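Local coordinates for GCN5-related N-acetyltransferase (Arthrobacter sp., PDB 2R1I), which probably transfers an acetyl group from acetyl-CoA to an amine of a substrate not yet identified, as a member of the GNAT acetyltransferase family, at residues E77-P89 / P96-G108. Sequence-based numbering, arbitrary orientation.
Sequences EPPTGLAVLSFRP and PVAILDELYVRPG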
loop_
_atom_site.group_PDB
_atom_site.type_symbol
_atom_site.label_atom_id
_atom_site.label_comp_id
_atom_site.label_asym_id
_atom_site.label_seq_id
_atom_site.Cartn_x
_atom_site.Cartn_y
_atom_site.Cartn_z
ATOM N N GLU A 77 26.312 -8.316 -10.211
ATOM C CA GLU A 77 26.398 -9.388 -11.178
ATOM C C GLU A 77 27.484 -10.339 -10.668
ATOM O O GLU A 77 28.661 -10.015 -10.709
ATOM C CB GLU A 77 26.682 -8.834 -12.581
ATOM C CG GLU A 77 26.610 -9.894 -13.697
ATOM C CD GLU A 77 25.325 -10.722 -13.659
ATOM O OE1 GLU A 77 24.224 -10.119 -13.673
ATOM O OE2 GLU A 77 25.425 -11.976 -13.614
ATOM N N PRO A 78 27.078 -11.486 -10.093
ATOM C CA PRO A 78 25.690 -11.947 -9.989
ATOM C C PRO A 78 24.878 -11.047 -9.049
ATOM O O PRO A 78 25.448 -10.367 -8.197
ATOM C CB PRO A 78 25.843 -13.342 -9.376
ATOM C CG PRO A 78 27.101 -13.241 -8.563
ATOM C CD PRO A 78 28.014 -12.408 -9.417
ATOM N N PRO A 79 23.542 -11.022 -9.199
ATOM C CA PRO A 79 22.782 -10.181 -8.260
ATOM C C PRO A 79 22.905 -10.585 -6.773
ATOM O O PRO A 79 22.772 -11.772 -6.421
ATOM C CB PRO A 79 21.344 -10.330 -8.744
ATOM C CG PRO A 79 21.403 -10.933 -10.108
ATOM C CD PRO A 79 22.698 -11.683 -10.197
ATOM N N THR A 80 23.186 -9.602 -5.921
ATOM C CA THR A 80 23.258 -9.821 -4.468
ATOM C C THR A 80 22.306 -8.959 -3.633
ATOM O O THR A 80 22.260 -9.074 -2.390
ATOM C CB THR A 80 24.681 -9.609 -3.967
ATOM O OG1 THR A 80 25.093 -8.269 -4.255
ATOM C CG2 THR A 80 25.632 -10.601 -4.655
ATOM N N GLY A 81 21.574 -8.101 -4.314
ATOM C CA GLY A 81 20.521 -7.281 -3.707
ATOM C C GLY A 81 19.363 -7.062 -4.662
ATOM O O GLY A 81 19.511 -7.089 -5.876
ATOM N N LEU A 82 18.212 -6.806 -4.087
ATOM C CA LEU A 82 17.029 -6.531 -4.882
ATOM C C LEU A 82 16.081 -5.575 -4.189
ATOM O O LEU A 82 16.144 -5.422 -2.948
ATOM C CB LEU A 82 16.332 -7.843 -5.249
ATOM C CG LEU A 82 15.693 -8.756 -4.213
ATOM C CD1 LEU A 82 14.408 -8.187 -3.600
ATOM C CD2 LEU A 82 15.352 -10.107 -4.867
ATOM N N ALA A 83 15.245 -4.925 -5.001
ATOM C CA ALA A 83 14.115 -4.136 -4.539
ATOM C C ALA A 83 12.833 -4.640 -5.223
ATOM O O ALA A 83 12.888 -5.007 -6.405
ATOM C CB ALA A 83 14.326 -2.683 -4.863
ATOM N N VAL A 84 11.734 -4.664 -4.458
ATOM C CA VAL A 84 10.388 -5.042 -4.935
ATOM C C VAL A 84 9.497 -3.823 -4.758
ATOM O O VAL A 84 9.354 -3.326 -3.614
ATOM C CB VAL A 84 9.791 -6.260 -4.193
ATOM C CG1 VAL A 84 8.447 -6.633 -4.780
ATOM C CG2 VAL A 84 10.743 -7.443 -4.315
ATOM N N LEU A 85 8.951 -3.387 -5.884
ATOM C CA LEU A 85 8.029 -2.224 -5.965
ATOM C C LEU A 85 6.674 -2.671 -6.381
ATOM O O LEU A 85 6.552 -3.420 -7.336
ATOM C CB LEU A 85 8.492 -1.208 -6.980
ATOM C CG LEU A 85 9.776 -0.459 -6.624
ATOM C CD1 LEU A 85 10.444 0.159 -7.866
ATOM C CD2 LEU A 85 9.454 0.632 -5.595
ATOM N N SER A 86 5.610 -2.170 -5.734
ATOM C CA SER A 86 4.261 -2.390 -6.215
ATOM C C SER A 86 3.624 -1.049 -6.553
ATOM O O SER A 86 3.928 -0.052 -5.924
ATOM C CB SER A 86 3.424 -3.109 -5.169
ATOM O OG SER A 86 3.260 -2.392 -3.974
ATOM N N PHE A 87 2.755 -1.099 -7.547
ATOM C CA PHE A 87 2.037 0.077 -8.072
ATOM C C PHE A 87 0.555 -0.132 -7.976
ATOM O O PHE A 87 0.053 -1.245 -8.196
ATOM C CB PHE A 87 2.431 0.252 -9.529
ATOM C CG PHE A 87 3.857 0.658 -9.726
ATOM C CD1 PHE A 87 4.870 -0.286 -9.750
ATOM C CD2 PHE A 87 4.177 1.994 -9.814
ATOM C CE1 PHE A 87 6.198 0.136 -9.877
ATOM C CE2 PHE A 87 5.456 2.429 -9.940
ATOM C CZ PHE A 87 6.489 1.489 -9.984
ATOM N N ARG A 88 -0.171 0.949 -7.718
ATOM C CA ARG A 88 -1.626 0.885 -7.644
ATOM C C ARG A 88 -2.192 2.270 -7.978
ATOM O O ARG A 88 -1.520 3.296 -7.783
ATOM C CB ARG A 88 -2.063 0.450 -6.254
ATOM C CG ARG A 88 -1.894 1.499 -5.175
ATOM C CD ARG A 88 -2.072 0.991 -3.750
ATOM N NE ARG A 88 -2.111 2.093 -2.803
ATOM C CZ ARG A 88 -1.071 2.625 -2.147
ATOM N NH1 ARG A 88 0.174 2.196 -2.333
ATOM N NH2 ARG A 88 -1.286 3.601 -1.284
ATOM N N PRO A 89 -3.445 2.313 -8.425
ATOM C CA PRO A 89 -4.028 3.650 -8.628
ATOM C C PRO A 89 -4.483 4.255 -7.256
ATOM O O PRO A 89 -4.626 3.522 -6.276
ATOM C CB PRO A 89 -5.255 3.374 -9.481
ATOM C CG PRO A 89 -5.277 1.943 -9.817
ATOM C CD PRO A 89 -4.390 1.244 -8.846
ATOM N N PRO A 96 0.175 6.435 -10.566
ATOM C CA PRO A 96 0.129 5.397 -9.531
ATOM C C PRO A 96 0.808 5.895 -8.227
ATOM O O PRO A 96 1.624 6.833 -8.232
ATOM C CB PRO A 96 0.958 4.259 -10.125
ATOM C CG PRO A 96 1.919 4.954 -10.987
ATOM C CD PRO A 96 1.159 6.109 -11.605
ATOM N N VAL A 97 0.470 5.224 -7.127
ATOM C CA VAL A 97 1.179 5.299 -5.876
ATOM C C VAL A 97 1.997 3.999 -5.801
ATOM O O VAL A 97 1.494 2.912 -6.117
ATOM C CB VAL A 97 0.283 5.444 -4.651
ATOM C CG1 VAL A 97 1.109 5.427 -3.343
ATOM C CG2 VAL A 97 -0.518 6.776 -4.770
ATOM N N ALA A 98 3.279 4.145 -5.401
ATOM C CA ALA A 98 4.164 3.002 -5.307
ATOM C C ALA A 98 4.478 2.681 -3.855
ATOM O O ALA A 98 4.562 3.587 -3.006
ATOM C CB ALA A 98 5.439 3.266 -6.069
ATOM N N ILE A 99 4.713 1.387 -3.567
ATOM C CA ILE A 99 5.264 0.932 -2.293
ATOM C C ILE A 99 6.581 0.230 -2.567
ATOM O O ILE A 99 6.675 -0.610 -3.499
ATOM C CB ILE A 99 4.297 0.003 -1.491
ATOM C CG1 ILE A 99 2.931 0.676 -1.201
ATOM C CG2 ILE A 99 4.896 -0.507 -0.175
ATOM C CD1 ILE A 99 1.833 -0.354 -0.811
ATOM N N LEU A 100 7.570 0.561 -1.744
ATOM C CA LEU A 100 8.780 -0.257 -1.623
ATOM C C LEU A 100 8.476 -1.479 -0.744
ATOM O O LEU A 100 8.626 -1.448 0.475
ATOM C CB LEU A 100 9.923 0.577 -1.068
ATOM C CG LEU A 100 11.299 -0.123 -1.058
ATOM C CD1 LEU A 100 11.754 -0.416 -2.507
ATOM C CD2 LEU A 100 12.373 0.733 -0.337
ATOM N N ASP A 101 7.949 -2.535 -1.382
ATOM C CA ASP A 101 7.505 -3.762 -0.715
ATOM C C ASP A 101 8.675 -4.420 0.023
ATOM O O ASP A 101 8.526 -4.945 1.119
ATOM C CB ASP A 101 6.974 -4.784 -1.754
ATOM C CG ASP A 101 5.650 -4.421 -2.403
ATOM O OD1 ASP A 101 5.064 -3.354 -2.138
ATOM O OD2 ASP A 101 5.202 -5.236 -3.254
ATOM N N GLU A 102 9.832 -4.452 -0.619
ATOM C CA GLU A 102 11.018 -5.052 -0.043
ATOM C C GLU A 102 12.250 -4.346 -0.559
ATOM O O GLU A 102 12.339 -3.940 -1.717
ATOM C CB GLU A 102 11.161 -6.572 -0.343
ATOM C CG GLU A 102 9.959 -7.474 -0.081
ATOM C CD GLU A 102 9.597 -7.674 1.367
ATOM O OE1 GLU A 102 10.364 -7.301 2.288
ATOM O OE2 GLU A 102 8.474 -8.177 1.607
ATOM N N LEU A 103 13.265 -4.262 0.307
ATOM C CA LEU A 103 14.572 -3.865 -0.121
ATOM C C LEU A 103 15.529 -4.831 0.618
ATOM O O LEU A 103 15.717 -4.742 1.833
ATOM C CB LEU A 103 14.839 -2.401 0.239
ATOM C CG LEU A 103 16.268 -1.867 -0.016
ATOM C CD1 LEU A 103 16.673 -1.945 -1.468
ATOM C CD2 LEU A 103 16.403 -0.418 0.506
ATOM N N TYR A 104 16.072 -5.783 -0.114
ATOM C CA TYR A 104 16.857 -6.867 0.451
ATOM C C TYR A 104 18.328 -6.724 0.055
ATOM O O TYR A 104 18.675 -6.865 -1.113
ATOM C CB TYR A 104 16.343 -8.195 -0.051
ATOM C CG TYR A 104 15.116 -8.755 0.627
ATOM C CD1 TYR A 104 14.647 -8.278 1.843
ATOM C CD2 TYR A 104 14.477 -9.845 0.084
ATOM C CE1 TYR A 104 13.544 -8.851 2.449
ATOM C CE2 TYR A 104 13.390 -10.423 0.697
ATOM C CZ TYR A 104 12.922 -9.933 1.863
ATOM O OH TYR A 104 11.835 -10.546 2.461
ATOM N N VAL A 105 19.192 -6.422 1.030
ATOM C CA VAL A 105 20.627 -6.331 0.782
ATOM C C VAL A 105 21.328 -6.939 1.999
ATOM O O VAL A 105 20.740 -6.995 3.087
ATOM C CB VAL A 105 21.069 -4.880 0.566
ATOM C CG1 VAL A 105 20.437 -4.284 -0.685
ATOM C CG2 VAL A 105 20.750 -4.036 1.813
ATOM N N ARG A 106 22.549 -7.434 1.820
ATOM C CA ARG A 106 23.278 -8.002 2.948
ATOM C C ARG A 106 23.651 -6.949 4.001
ATOM O O ARG A 106 23.911 -5.787 3.667
ATOM C CB ARG A 106 24.517 -8.729 2.420
ATOM C CG ARG A 106 24.200 -9.991 1.663
ATOM C CD ARG A 106 23.659 -11.080 2.606
ATOM N N PRO A 107 23.711 -7.361 5.295
ATOM C CA PRO A 107 24.188 -6.429 6.311
ATOM C C PRO A 107 25.630 -6.038 6.063
ATOM O O PRO A 107 26.401 -6.814 5.484
ATOM C CB PRO A 107 24.058 -7.227 7.620
ATOM C CG PRO A 107 24.074 -8.658 7.196
ATOM C CD PRO A 107 23.363 -8.670 5.883
ATOM N N GLY A 108 25.983 -4.835 6.481
ATOM C CA GLY A 108 27.327 -4.330 6.266
ATOM C C GLY A 108 27.455 -3.260 5.204
ATOM O O GLY A 108 26.506 -2.950 4.507
HETATM O O HOH W 1 23.538 -7.312 -0.718
HETATM O O HOH W 2 1.322 0.309 -4.360
#
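The antiparallel hairpin at the centre of the GNAT sheet pairs 81-88 with 97-104, and the register shifts by one at a classic beta bulge in which Asp101 and Glu102 both face Val84. Glu102 N meets Val84 O on a lone pair at 3.2 Å, whereas the bond from Asp101 N to the same oxygen is weak, bent to 119°. The bulge sets the Asp101 side chain across that of Val84, with Asp101 CB 3.8 Å from Val84 CG1, and brings its carboxylate to Ser86. There Ser86 OG, placed between its own backbone N and carbonyl carbon (chi1 62°), donates to the syn side of Asp101 OD1 at 2.7 Å. Were Asp101 an alanine, the Ser86 hydroxyl would probably lose this acceptor and be freer to turn. On the face bearing Leu85 and Phe87, which helix 109-128 packs against, Leu85 CD2 touches Leu100 CD1 at 4.0 Å, and Ala98 CB lies over one face of the Phe87 ring. On the other face the extended Arg88 chain runs alongside Val97, and Arg88 NH2 forms a salt bridge with Glu135 OE1; Val97 CG1 sits over one guanidinium face, and Arg88 NH1 lies 3.3 Å from Ile99 CG1 while donating to a water that donates to Val97 O.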